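Local coordinates for protein iron-regulated transcriptional activator AFT2 (Saccharomyces cerevisiae, PDB 4LMG) that activates iron-regulon genes when iron is scarce, recognising the CACCC iron-responsive element through its WRKY-GCM1 DNA-binding domain and losing DNA affinity when iron-sulfur cluster binding makes it dimerise, at residues F48-V53 against H97-R102; K27-Q32 against F75-A80; V37-R40 against V46-K49; D104-T107 against D111-K114. All blocks are in the same frame, centred on the assembly; numbering follows the deposited sequence.

Contact 1: residues F48-V53 against H97-R102; sequences FKCRSV and HSHELR. With ZN (zinc ion), chain I; nucleotides of chain G.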
# COMPACT_ATOMS: atom_id res chain seq x y z
N PHE A 48 0.94 -3.84 -14.49
CA PHE A 48 2.31 -3.39 -14.33
C PHE A 48 2.51 -2.04 -15.02
O PHE A 48 1.80 -1.70 -15.95
CB PHE A 48 3.28 -4.41 -14.94
CG PHE A 48 3.15 -5.78 -14.35
CD1 PHE A 48 2.22 -6.68 -14.84
CD2 PHE A 48 3.98 -6.19 -13.32
CE1 PHE A 48 2.11 -7.95 -14.31
CE2 PHE A 48 3.88 -7.45 -12.79
CZ PHE A 48 2.94 -8.34 -13.28
N LYS A 49 3.50 -1.29 -14.54
CA LYS A 49 3.90 -0.05 -15.19
C LYS A 49 5.37 0.23 -14.92
O LYS A 49 6.03 -0.50 -14.18
CB LYS A 49 3.03 1.12 -14.72
CG LYS A 49 3.14 1.42 -13.24
CD LYS A 49 2.23 2.57 -12.86
CE LYS A 49 2.27 2.84 -11.37
NZ LYS A 49 1.23 3.83 -10.98
N CYS A 50 5.89 1.30 -15.52
CA CYS A 50 7.28 1.69 -15.29
C CYS A 50 7.44 2.26 -13.89
O CYS A 50 6.62 3.06 -13.44
CB CYS A 50 7.74 2.72 -16.32
SG CYS A 50 8.04 2.06 -17.97
N ARG A 51 8.50 1.83 -13.20
CA ARG A 51 8.82 2.43 -11.92
C ARG A 51 8.84 3.94 -12.06
O ARG A 51 9.32 4.47 -13.06
CB ARG A 51 10.17 1.95 -11.40
CG ARG A 51 10.53 2.50 -10.03
CD ARG A 51 11.91 2.06 -9.60
NE ARG A 51 12.08 0.63 -9.77
CZ ARG A 51 11.60 -0.29 -8.95
NH1 ARG A 51 10.91 0.07 -7.88
NH2 ARG A 51 11.81 -1.58 -9.20
N SER A 52 8.30 4.63 -11.06
CA SER A 52 8.26 6.08 -11.07
C SER A 52 9.63 6.63 -10.66
O SER A 52 10.11 6.37 -9.56
CB SER A 52 7.17 6.58 -10.12
OG SER A 52 6.96 7.98 -10.27
N VAL A 53 10.25 7.39 -11.56
CA VAL A 53 11.54 8.00 -11.28
C VAL A 53 11.48 9.52 -11.43
O VAL A 53 11.57 10.26 -10.45
CB VAL A 53 12.65 7.44 -12.19
CG1 VAL A 53 13.96 8.19 -11.96
CG2 VAL A 53 12.83 5.95 -11.96
N HIS A 97 6.65 5.55 -24.24
CA HIS A 97 7.18 5.99 -22.95
C HIS A 97 7.42 7.49 -22.93
O HIS A 97 7.66 8.11 -23.97
CB HIS A 97 8.48 5.25 -22.63
CG HIS A 97 8.30 3.78 -22.41
ND1 HIS A 97 8.10 3.23 -21.16
CD2 HIS A 97 8.30 2.74 -23.28
CE1 HIS A 97 7.98 1.92 -21.27
NE2 HIS A 97 8.10 1.60 -22.54
N SER A 98 7.36 8.07 -21.74
CA SER A 98 7.58 9.50 -21.56
C SER A 98 8.98 9.76 -21.04
O SER A 98 9.26 10.82 -20.48
CB SER A 98 6.56 10.07 -20.58
OG SER A 98 6.76 9.54 -19.28
N HIS A 99 9.86 8.78 -21.21
CA HIS A 99 11.19 8.83 -20.62
C HIS A 99 12.15 7.94 -21.38
O HIS A 99 11.74 7.06 -22.14
CB HIS A 99 11.12 8.38 -19.16
CG HIS A 99 10.58 7.00 -18.99
ND1 HIS A 99 11.39 5.88 -18.91
CD2 HIS A 99 9.31 6.55 -18.89
CE1 HIS A 99 10.63 4.81 -18.77
NE2 HIS A 99 9.37 5.18 -18.76
N GLU A 100 13.45 8.17 -21.17
CA GLU A 100 14.47 7.37 -21.83
C GLU A 100 14.59 6.01 -21.16
O GLU A 100 14.38 5.87 -19.95
CB GLU A 100 15.81 8.10 -21.80
CG GLU A 100 15.79 9.46 -22.47
CD GLU A 100 17.12 10.18 -22.39
OE1 GLU A 100 18.12 9.54 -21.99
OE2 GLU A 100 17.17 11.38 -22.73
N LEU A 101 14.92 5.00 -21.95
CA LEU A 101 15.08 3.64 -21.44
C LEU A 101 16.56 3.32 -21.28
O LEU A 101 17.26 3.07 -22.27
CB LEU A 101 14.41 2.64 -22.38
CG LEU A 101 12.96 2.93 -22.76
CD1 LEU A 101 12.38 1.79 -23.57
CD2 LEU A 101 12.12 3.19 -21.52
N ARG A 102 17.04 3.34 -20.04
CA ARG A 102 18.45 3.11 -19.77
C ARG A 102 18.64 1.90 -18.87
O ARG A 102 18.19 1.88 -17.73
CB ARG A 102 19.08 4.35 -19.14
CG ARG A 102 19.04 5.58 -20.03
CD ARG A 102 19.75 6.75 -19.38
NE ARG A 102 21.14 6.45 -19.08
CZ ARG A 102 21.97 7.28 -18.44
NH1 ARG A 102 21.54 8.46 -18.04
NH2 ARG A 102 23.22 6.91 -18.21
ZN ZN I . 7.83 3.94 -19.24
P DG G 9 6.08 3.08 -7.95
OP1 DG G 9 7.30 3.48 -8.68
OP2 DG G 9 4.76 3.26 -8.60
O5' DG G 9 6.22 1.56 -7.49
C5' DG G 9 7.32 1.24 -6.64
C4' DG G 9 6.96 0.11 -5.69
O4' DG G 9 6.17 0.62 -4.58
C3' DG G 9 6.13 -1.01 -6.29
O3' DG G 9 6.48 -2.21 -5.61
C2' DG G 9 4.70 -0.57 -5.98
C1' DG G 9 4.87 0.07 -4.60
N9 DG G 9 3.95 1.16 -4.28
C8 DG G 9 3.61 2.23 -5.06
N7 DG G 9 2.77 3.05 -4.50
C5 DG G 9 2.55 2.50 -3.24
C6 DG G 9 1.73 2.95 -2.18
O6 DG G 9 1.02 3.96 -2.13
N1 DG G 9 1.78 2.09 -1.09
C2 DG G 9 2.54 0.94 -1.03
N2 DG G 9 2.46 0.23 0.11
N3 DG G 9 3.31 0.50 -2.02
C4 DG G 9 3.26 1.33 -3.09
P DT G 8 6.87 9.48 -7.21
OP1 DT G 8 7.97 9.44 -8.19
OP2 DT G 8 5.59 10.14 -7.55
O5' DT G 8 6.52 7.99 -6.75
C5' DT G 8 7.55 7.17 -6.22
C4' DT G 8 6.95 5.88 -5.69
O4' DT G 8 6.37 6.10 -4.37
C3' DT G 8 5.84 5.28 -6.54
O3' DT G 8 6.05 3.88 -6.56
C2' DT G 8 4.58 5.62 -5.74
C1' DT G 8 5.13 5.43 -4.33
N1 DT G 8 4.32 6.01 -3.22
C2 DT G 8 4.31 5.34 -2.02
O2 DT G 8 4.93 4.31 -1.84
N3 DT G 8 3.55 5.92 -1.04
C4 DT G 8 2.82 7.09 -1.14
O4 DT G 8 2.16 7.53 -0.20
C5 DT G 8 2.87 7.74 -2.42
C7 DT G 8 2.10 9.01 -2.64
C6 DT G 8 3.61 7.18 -3.39
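Cys-50, His-97 and His-99 meet through a zinc ion, and the tight part of this contact is confined to their side chains. Cys-50 SG binds the metal at 2.3 Å. The two imidazoles use different nitrogens: His-97 ND1 lies 2.1 Å from the zinc and His-99 NE2 2.0 Å from it. Both rings turn their edges to the thiolate, so that Cys-50 SG sits near each ring plane, 3.3 Å from His-97 CE1 and 3.5 Å from His-99 NE2. The His-99 ring is swung in by a chi1 of 58°, which sets CG between the backbone N and carbonyl carbon, and its other nitrogen, ND1, donates to Glu-100 O at 3.2 Å. That bond probably helps to fix the ring's rotation. A face of His-97 receives Leu-101 CD2, and the ring also stacks with Phe-75.

Away from the metal the segments diverge. Glu-100 and Arg-102 lie exposed, while the chain beyond Cys-50 turns to the DNA backbone instead. There Ser-52 N gives a nearly straight bond (170°) to OP1 of DG9 of chain G, and Ser-52 OG reaches OP1 of DT8 of chain G at 2.7 Å. Cys-73 supplies the fourth ligand, completing the Cys2His2 zinc site of the WRKY-GCM1 fold, here tying the end of strand 45-50 to the loop after strand 87-93.

Contact 2: residues K27-Q32 against F75-A80; sequences KIFYPQ and FRIRAA. With nucleotides of chain H.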
# COMPACT_ATOMS: atom_id res chain seq x y z
N LYS A 27 12.48 -10.50 -16.74
CA LYS A 27 13.43 -11.16 -17.62
C LYS A 27 13.32 -10.61 -19.04
O LYS A 27 14.31 -10.51 -19.75
CB LYS A 27 13.21 -12.67 -17.63
CG LYS A 27 13.63 -13.37 -16.35
CD LYS A 27 13.37 -14.87 -16.44
CE LYS A 27 14.05 -15.48 -17.65
NZ LYS A 27 13.78 -16.94 -17.76
N ILE A 28 12.11 -10.24 -19.43
CA ILE A 28 11.85 -9.78 -20.79
C ILE A 28 12.09 -8.28 -20.96
O ILE A 28 12.66 -7.85 -21.97
CB ILE A 28 10.40 -10.08 -21.22
CG1 ILE A 28 10.15 -11.59 -21.19
CG2 ILE A 28 10.14 -9.53 -22.61
CD1 ILE A 28 8.74 -11.97 -21.56
N PHE A 29 11.68 -7.49 -19.98
CA PHE A 29 11.70 -6.04 -20.15
C PHE A 29 12.94 -5.33 -19.61
O PHE A 29 13.31 -4.26 -20.10
CB PHE A 29 10.41 -5.41 -19.62
CG PHE A 29 9.25 -5.61 -20.54
CD1 PHE A 29 9.00 -4.71 -21.57
CD2 PHE A 29 8.42 -6.71 -20.41
CE1 PHE A 29 7.94 -4.89 -22.43
CE2 PHE A 29 7.35 -6.90 -21.27
CZ PHE A 29 7.12 -5.99 -22.28
N TYR A 30 13.59 -5.92 -18.62
CA TYR A 30 14.84 -5.37 -18.10
C TYR A 30 15.86 -5.13 -19.22
O TYR A 30 16.45 -4.06 -19.29
CB TYR A 30 15.43 -6.27 -17.02
CG TYR A 30 15.13 -5.82 -15.60
CD1 TYR A 30 14.86 -4.49 -15.32
CD2 TYR A 30 15.12 -6.73 -14.56
CE1 TYR A 30 14.58 -4.07 -14.03
CE2 TYR A 30 14.85 -6.33 -13.26
CZ TYR A 30 14.58 -5.00 -13.00
OH TYR A 30 14.31 -4.60 -11.71
N PRO A 31 16.06 -6.12 -20.10
CA PRO A 31 17.02 -5.92 -21.19
C PRO A 31 16.62 -4.76 -22.10
O PRO A 31 17.46 -4.24 -22.83
CB PRO A 31 16.96 -7.24 -21.97
CG PRO A 31 16.51 -8.24 -20.96
CD PRO A 31 15.54 -7.50 -20.08
N GLN A 32 15.35 -4.34 -22.05
CA GLN A 32 14.87 -3.25 -22.89
C GLN A 32 14.96 -1.90 -22.19
O GLN A 32 14.43 -0.90 -22.68
CB GLN A 32 13.43 -3.52 -23.31
CG GLN A 32 13.21 -4.86 -24.00
CD GLN A 32 13.77 -4.89 -25.41
OE1 GLN A 32 13.43 -4.05 -26.24
NE2 GLN A 32 14.63 -5.86 -25.69
N PHE A 75 2.87 3.78 -20.40
CA PHE A 75 3.13 2.36 -20.62
C PHE A 75 2.44 1.48 -19.58
O PHE A 75 2.51 1.75 -18.38
CB PHE A 75 4.64 2.09 -20.60
CG PHE A 75 5.02 0.66 -20.85
CD1 PHE A 75 5.30 -0.19 -19.79
CD2 PHE A 75 5.11 0.16 -22.14
CE1 PHE A 75 5.65 -1.51 -20.01
CE2 PHE A 75 5.47 -1.16 -22.37
CZ PHE A 75 5.74 -1.99 -21.30
N ARG A 76 1.76 0.44 -20.04
CA ARG A 76 1.04 -0.47 -19.15
C ARG A 76 1.10 -1.91 -19.62
O ARG A 76 0.96 -2.19 -20.81
CB ARG A 76 -0.42 -0.04 -18.99
CG ARG A 76 -0.64 1.21 -18.16
CD ARG A 76 -0.07 1.05 -16.76
NE ARG A 76 -0.42 2.18 -15.90
CZ ARG A 76 0.16 3.37 -15.95
NH1 ARG A 76 1.12 3.61 -16.83
NH2 ARG A 76 -0.22 4.33 -15.13
N ILE A 77 1.30 -2.83 -18.68
CA ILE A 77 1.17 -4.25 -18.97
C ILE A 77 0.07 -4.83 -18.09
O ILE A 77 0.04 -4.60 -16.88
CB ILE A 77 2.48 -5.01 -18.71
CG1 ILE A 77 3.61 -4.43 -19.57
CG2 ILE A 77 2.30 -6.49 -19.00
CD1 ILE A 77 4.91 -5.18 -19.42
N ARG A 78 -0.84 -5.58 -18.71
CA ARG A 78 -1.96 -6.16 -17.97
C ARG A 78 -2.02 -7.66 -18.16
O ARG A 78 -2.19 -8.15 -19.27
CB ARG A 78 -3.27 -5.50 -18.39
CG ARG A 78 -4.47 -5.90 -17.54
CD ARG A 78 -5.61 -4.91 -17.74
NE ARG A 78 -6.82 -5.31 -17.02
CZ ARG A 78 -7.83 -5.98 -17.57
NH1 ARG A 78 -7.77 -6.34 -18.84
NH2 ARG A 78 -8.89 -6.30 -16.84
N ALA A 79 -1.85 -8.40 -17.07
CA ALA A 79 -1.99 -9.85 -17.09
C ALA A 79 -3.32 -10.21 -16.44
O ALA A 79 -3.58 -9.82 -15.30
CB ALA A 79 -0.84 -10.51 -16.37
N ALA A 80 -4.15 -10.96 -17.16
CA ALA A 80 -5.47 -11.31 -16.66
C ALA A 80 -5.75 -12.81 -16.79
O ALA A 80 -5.46 -13.42 -17.81
CB ALA A 80 -6.54 -10.51 -17.40
O5' DA H 1 -7.05 -1.86 -18.38
C5' DA H 1 -5.98 -0.93 -18.26
C4' DA H 1 -5.49 -0.85 -16.82
O4' DA H 1 -4.31 -0.02 -16.76
C3' DA H 1 -6.45 -0.21 -15.84
O3' DA H 1 -6.14 -0.62 -14.52
C2' DA H 1 -6.16 1.27 -16.04
C1' DA H 1 -4.66 1.28 -16.32
N9 DA H 1 -4.27 2.23 -17.36
C8 DA H 1 -4.35 2.05 -18.72
N7 DA H 1 -3.92 3.07 -19.41
C5 DA H 1 -3.54 3.99 -18.45
C6 DA H 1 -3.00 5.29 -18.54
N6 DA H 1 -2.75 5.91 -19.70
N1 DA H 1 -2.73 5.94 -17.38
C2 DA H 1 -2.99 5.32 -16.23
N3 DA H 1 -3.49 4.10 -16.01
C4 DA H 1 -3.75 3.49 -17.18
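Phe-29, of helix 21-29, buries the largest area in this contact, its ring meeting Ile-77 and Phe-75 of the segment 75-80. Ile-77 comes from the opposite direction and lays its terminal methyl over one face of the ring. Ile-77 CD1 is 3.9 Å from the centroid of the Phe-29 ring and 26° off the normal, a CH-pi contact displaced toward the rim, where the methyl comes within 3.5 Å of Phe-29 CE2. An extended chain carries that methyl out from the strand to the ring. Phe-75 meets the same aromatic ring differently: its edge turns toward the Phe-29 face in an offset edge-to-face pair, with the planes at 63° and the centroids 5.8 Å apart. The touching atoms are Phe-75 CZ and Phe-29 CE1, 3.8 Å from each other. With CG anti to the backbone N (chi1 -179°), Phe-75 extends toward the helix, and it lies beside the zinc site. Val-92 of strand 87-93 packs against both phenylalanines.

The alternation of the strand sends Arg-76 to the other side of the sheet. There Arg-76 NH1, at the end of a bent side chain, donates to Phe-75 O at 2.8 Å, and a face of the guanidinium lies against the base of DA1 of chain H. Helix 21-29 packed on one face of the antiparallel sheet, with DNA on the other side of the strand, is the arrangement of this WRKY-GCM1 domain, and the three apolar side chains are part of its hydrophobic core.

Contact 3: residues V37-R40 against V46-K49; sequences VIER and VTFK. With nucleotides of chain H; nucleotides of chain G.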
# COMPACT_ATOMS: atom_id res chain seq x y z
N VAL A 37 7.04 -2.18 -12.39
CA VAL A 37 6.51 -2.32 -11.04
C VAL A 37 5.03 -2.69 -11.09
O VAL A 37 4.39 -2.54 -12.13
CB VAL A 37 6.69 -1.03 -10.21
CG1 VAL A 37 8.16 -0.75 -9.97
CG2 VAL A 37 6.03 0.15 -10.91
N ILE A 38 4.51 -3.20 -9.98
CA ILE A 38 3.09 -3.53 -9.90
C ILE A 38 2.27 -2.31 -9.50
O ILE A 38 2.48 -1.73 -8.43
CB ILE A 38 2.83 -4.66 -8.88
CG1 ILE A 38 3.66 -5.90 -9.22
CG2 ILE A 38 1.34 -5.01 -8.86
CD1 ILE A 38 3.64 -6.96 -8.14
N GLU A 39 1.35 -1.93 -10.37
CA GLU A 39 0.42 -0.85 -10.06
C GLU A 39 -0.68 -1.39 -9.16
O GLU A 39 -1.12 -0.71 -8.23
CB GLU A 39 -0.19 -0.29 -11.34
CG GLU A 39 -1.28 0.75 -11.11
CD GLU A 39 -1.77 1.36 -12.40
OE1 GLU A 39 -2.11 0.60 -13.33
OE2 GLU A 39 -1.81 2.60 -12.49
N ARG A 40 -1.10 -2.61 -9.44
CA ARG A 40 -2.23 -3.22 -8.76
C ARG A 40 -2.27 -4.71 -9.03
O ARG A 40 -1.89 -5.16 -10.11
CB ARG A 40 -3.52 -2.57 -9.26
CG ARG A 40 -4.80 -3.20 -8.76
CD ARG A 40 -6.01 -2.51 -9.38
NE ARG A 40 -5.95 -1.06 -9.19
CZ ARG A 40 -5.45 -0.21 -10.08
NH1 ARG A 40 -4.95 -0.66 -11.23
NH2 ARG A 40 -5.44 1.09 -9.83
N VAL A 46 -3.08 -8.74 -12.71
CA VAL A 46 -1.96 -7.91 -12.29
C VAL A 46 -1.68 -6.84 -13.33
O VAL A 46 -1.56 -7.14 -14.52
CB VAL A 46 -0.69 -8.74 -12.07
CG1 VAL A 46 0.39 -7.88 -11.42
CG2 VAL A 46 -0.99 -9.96 -11.23
N THR A 47 -1.59 -5.59 -12.88
CA THR A 47 -1.28 -4.49 -13.77
C THR A 47 0.11 -3.95 -13.46
O THR A 47 0.43 -3.66 -12.31
CB THR A 47 -2.30 -3.35 -13.65
OG1 THR A 47 -3.60 -3.82 -14.03
CG2 THR A 47 -1.91 -2.19 -14.55
N PHE A 48 0.94 -3.84 -14.49
CA PHE A 48 2.31 -3.39 -14.33
C PHE A 48 2.51 -2.04 -15.02
O PHE A 48 1.80 -1.70 -15.95
CB PHE A 48 3.28 -4.41 -14.94
CG PHE A 48 3.15 -5.78 -14.35
CD1 PHE A 48 2.22 -6.68 -14.84
CD2 PHE A 48 3.98 -6.19 -13.32
CE1 PHE A 48 2.11 -7.95 -14.31
CE2 PHE A 48 3.88 -7.45 -12.79
CZ PHE A 48 2.94 -8.34 -13.28
N LYS A 49 3.50 -1.29 -14.54
CA LYS A 49 3.90 -0.05 -15.19
C LYS A 49 5.37 0.23 -14.92
O LYS A 49 6.03 -0.50 -14.18
CB LYS A 49 3.03 1.12 -14.72
CG LYS A 49 3.14 1.42 -13.24
CD LYS A 49 2.23 2.57 -12.86
CE LYS A 49 2.27 2.84 -11.37
NZ LYS A 49 1.23 3.83 -10.98
P DA H 2 -7.04 -1.75 -13.79
OP1 DA H 2 -6.12 -2.66 -13.07
OP2 DA H 2 -7.96 -2.32 -14.80
O5' DA H 2 -7.88 -0.92 -12.70
C5' DA H 2 -8.35 0.40 -13.00
C4' DA H 2 -9.51 0.85 -12.12
O4' DA H 2 -10.24 -0.29 -11.60
C3' DA H 2 -9.15 1.71 -10.92
O3' DA H 2 -10.16 2.71 -10.75
C2' DA H 2 -9.16 0.73 -9.75
C1' DA H 2 -10.17 -0.33 -10.20
N9 DA H 2 -9.75 -1.67 -9.83
C8 DA H 2 -9.29 -2.65 -10.66
N7 DA H 2 -8.97 -3.76 -10.05
C5 DA H 2 -9.25 -3.50 -8.72
C6 DA H 2 -9.13 -4.28 -7.55
N6 DA H 2 -8.68 -5.53 -7.56
N1 DA H 2 -9.49 -3.71 -6.39
C2 DA H 2 -9.93 -2.45 -6.39
N3 DA H 2 -10.09 -1.62 -7.42
C4 DA H 2 -9.73 -2.21 -8.56
P DC G 10 6.18 -3.64 -6.27
OP1 DC G 10 7.11 -4.62 -5.66
OP2 DC G 10 6.16 -3.47 -7.74
O5' DC G 10 4.69 -3.96 -5.79
C5' DC G 10 4.45 -4.35 -4.44
C4' DC G 10 2.96 -4.31 -4.10
O4' DC G 10 2.54 -2.94 -3.85
C3' DC G 10 2.02 -4.86 -5.18
O3' DC G 10 1.13 -5.81 -4.62
C2' DC G 10 1.22 -3.63 -5.60
C1' DC G 10 1.19 -2.89 -4.27
N1 DC G 10 0.71 -1.48 -4.35
C2 DC G 10 0.02 -0.95 -3.26
O2 DC G 10 -0.17 -1.66 -2.26
N3 DC G 10 -0.42 0.33 -3.32
C4 DC G 10 -0.20 1.06 -4.41
N4 DC G 10 -0.67 2.32 -4.41
C5 DC G 10 0.50 0.54 -5.54
C6 DC G 10 0.94 -0.73 -5.46
P DG H 3 -9.74 4.23 -10.46
OP1 DG H 3 -10.80 5.10 -11.02
OP2 DG H 3 -8.33 4.41 -10.88
O5' DG H 3 -9.80 4.33 -8.86
C5' DG H 3 -11.07 4.29 -8.22
C4' DG H 3 -10.98 4.23 -6.70
O4' DG H 3 -10.41 2.98 -6.26
C3' DG H 3 -10.15 5.32 -6.02
O3' DG H 3 -10.82 5.59 -4.81
C2' DG H 3 -8.80 4.63 -5.82
C1' DG H 3 -9.24 3.21 -5.50
N9 DG H 3 -8.31 2.16 -5.90
C8 DG H 3 -7.56 2.10 -7.05
N7 DG H 3 -6.83 1.01 -7.13
C5 DG H 3 -7.13 0.31 -5.97
C6 DG H 3 -6.65 -0.93 -5.50
O6 DG H 3 -5.84 -1.70 -6.05
N1 DG H 3 -7.21 -1.28 -4.28
C2 DG H 3 -8.12 -0.51 -3.58
N2 DG H 3 -8.55 -1.00 -2.41
N3 DG H 3 -8.57 0.66 -4.01
C4 DG H 3 -8.04 1.00 -5.20
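Glu-39 and Lys-49 are brought together by their torsions: Glu-39 runs out with CG anti to the backbone N (chi1 174°), while a chi1 of 62° tips the extended Lys-49 chain across it at about a right angle. Glu-39 CB and CG pack on the lysine methylenes, and Glu-39 OE2 to Lys-49 NZ is a long salt bridge of 3.6 Å. Beside them Thr-47 points the same way as Glu-39.

The backbones pair antiparallel. Val-37 and Lys-49 exchange two bonds, Val-37 N to Lys-49 O being 2.7 Å and almost straight. Ile-38 and Phe-48 form the next, non-hydrogen-bonded pair, their side chains lying side by side with Ile-38 CG1 3.9 Å from Phe-48 CE2. Then the register slips: Thr-47 O accepts from Glu-39 N at 2.8 Å and weakly from Arg-40 N, while Thr-47 N returns a bond to Arg-40 O.

Beyond the slip, Arg-40 lies against the DNA. Arg-40 NE and NH2 both donate to N7 of DG3 of chain H, NH2 at 3.0 Å, with that nitrogen at the guanidinium edge. Thr-47 OG1 donates to OP1 of DA2 of chain H at 2.9 Å, an oxygen that Arg-40 NH1 also reaches weakly. Ile-38 N grips OP2 of DC10 of chain G. The arrangement is a classic beta bulge in the hairpin of strands 36-42 and 45-50, which presents its edge strand to the bases, as in WRKY-GCM1 DNA-binding domains.

Contact 4: residues D104-T107 against D111-K114; sequences DLIT and DYKK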
# COMPACT_ATOMS: atom_id res chain seq x y z
N ASP A 104 21.67 0.75 -17.94
CA ASP A 104 22.78 1.04 -17.03
C ASP A 104 22.29 1.58 -15.68
O ASP A 104 22.79 1.18 -14.64
CB ASP A 104 23.78 2.01 -17.68
CG ASP A 104 23.10 3.19 -18.35
OD1 ASP A 104 23.61 3.65 -19.39
OD2 ASP A 104 22.07 3.67 -17.83
N LEU A 105 21.31 2.47 -15.72
CA LEU A 105 20.76 3.04 -14.50
C LEU A 105 19.99 1.98 -13.72
O LEU A 105 20.00 1.96 -12.49
CB LEU A 105 19.84 4.22 -14.83
CG LEU A 105 20.49 5.37 -15.61
CD1 LEU A 105 19.46 6.44 -15.94
CD2 LEU A 105 21.65 5.97 -14.82
N ILE A 106 19.31 1.11 -14.46
CA ILE A 106 18.54 0.03 -13.86
C ILE A 106 19.40 -0.90 -13.00
O ILE A 106 18.99 -1.33 -11.93
CB ILE A 106 17.81 -0.80 -14.94
CG1 ILE A 106 16.60 -0.03 -15.46
CG2 ILE A 106 17.38 -2.14 -14.38
CD1 ILE A 106 15.74 -0.82 -16.44
N THR A 107 20.61 -1.20 -13.49
CA THR A 107 21.49 -2.15 -12.81
C THR A 107 21.93 -1.67 -11.42
O THR A 107 22.48 -2.45 -10.64
CB THR A 107 22.75 -2.45 -13.64
OG1 THR A 107 23.60 -1.30 -13.65
CG2 THR A 107 22.37 -2.83 -15.06
N ASP A 111 15.95 -3.34 -6.78
CA ASP A 111 15.07 -4.36 -7.34
C ASP A 111 15.77 -5.20 -8.41
O ASP A 111 15.52 -6.40 -8.51
CB ASP A 111 13.77 -3.73 -7.88
CG ASP A 111 12.71 -3.60 -6.81
OD1 ASP A 111 12.50 -4.57 -6.05
OD2 ASP A 111 12.07 -2.53 -6.73
N TYR A 112 16.64 -4.58 -9.19
CA TYR A 112 17.42 -5.33 -10.16
C TYR A 112 18.35 -6.30 -9.44
O TYR A 112 18.44 -7.48 -9.81
CB TYR A 112 18.23 -4.42 -11.07
CG TYR A 112 19.07 -5.19 -12.07
CD1 TYR A 112 18.49 -5.77 -13.19
CD2 TYR A 112 20.44 -5.34 -11.89
CE1 TYR A 112 19.24 -6.49 -14.10
CE2 TYR A 112 21.20 -6.05 -12.80
CZ TYR A 112 20.60 -6.62 -13.90
OH TYR A 112 21.35 -7.33 -14.81
N LYS A 113 19.03 -5.81 -8.42
CA LYS A 113 19.94 -6.64 -7.65
C LYS A 113 19.19 -7.80 -7.01
O LYS A 113 19.66 -8.94 -7.00
CB LYS A 113 20.67 -5.81 -6.59
CG LYS A 113 21.57 -4.74 -7.19
CD LYS A 113 22.21 -3.89 -6.11
CE LYS A 113 23.09 -2.80 -6.71
NZ LYS A 113 24.21 -3.37 -7.51
N LYS A 114 18.00 -7.51 -6.47
CA LYS A 114 17.15 -8.55 -5.91
C LYS A 114 16.67 -9.49 -7.01
O LYS A 114 16.57 -10.70 -6.81
CB LYS A 114 15.96 -7.94 -5.18
CG LYS A 114 16.32 -7.28 -3.85
CD LYS A 114 15.10 -6.73 -3.15
CE LYS A 114 15.45 -6.23 -1.75
NZ LYS A 114 14.28 -5.63 -1.06
O HOH W 1 23.98 -4.88 -9.89
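Ile-106 of the short helix 103-106 and Thr-107 pack on Tyr-112 of the next helix. Before them, Asp-104 serves the contact indirectly: Asp-104 O receives the hydroxyl of Thr-107, OG1 to O at 2.8 Å, which holds the threonine side chain back against its own segment. Ile-106 then crosses Tyr-112 at about a right angle, with Ile-106 CG2 4.0 Å from Tyr-112 CD1. Ile-106 O lies 3.3 Å from Tyr-112 CB and accepts a bond from Thr-109 OG1 in the intervening turn.

Thr-107 runs alongside the tyrosine, pointing the same way. With CG anti to its N (chi1 179°), Tyr-112 extends toward the segment 104-107, where Thr-107 CA approaches Tyr-112 CD2 at 3.5 Å and Thr-107 CG2 lies over one face of the ring. The phenol OH reaches beyond the contact to Glu-135. Thr-107 O completes the segment: a water donates to it at 3.0 Å and accepts from Lys-113 NZ at 2.8 Å, bridging the two segments.

Across the contact, then, apolar packing on a buried tyrosine probably sets the approach of the segments, and the polar link at the exposed rim runs through water, so the lysine's charge probably remains largely hydrated.

Contact 2 is the most central of the four and purely apolar across its segments, whereas contact 3, also buried, rests mainly on backbone bonds, with apolar pairs, a long salt bridge and groups turned to DNA. Both use the same antiparallel sheet, joined where Phe-48 N meets Ile-77 O at 2.7 Å. Contact 1 shares Phe-48 and Lys-49 with contact 3 but lies nearer the domain's periphery, where a metal replaces sheet pairing; His-97 against Phe-75 connects it to contact 2. Contact 4, partly buried and helical, stands outside the sheet. Arg-51 to Asp-111, a salt bridge, couples it to contact 1, and Tyr-30 packing on Ile-106 couples it to the segment 27-32 of contact 2.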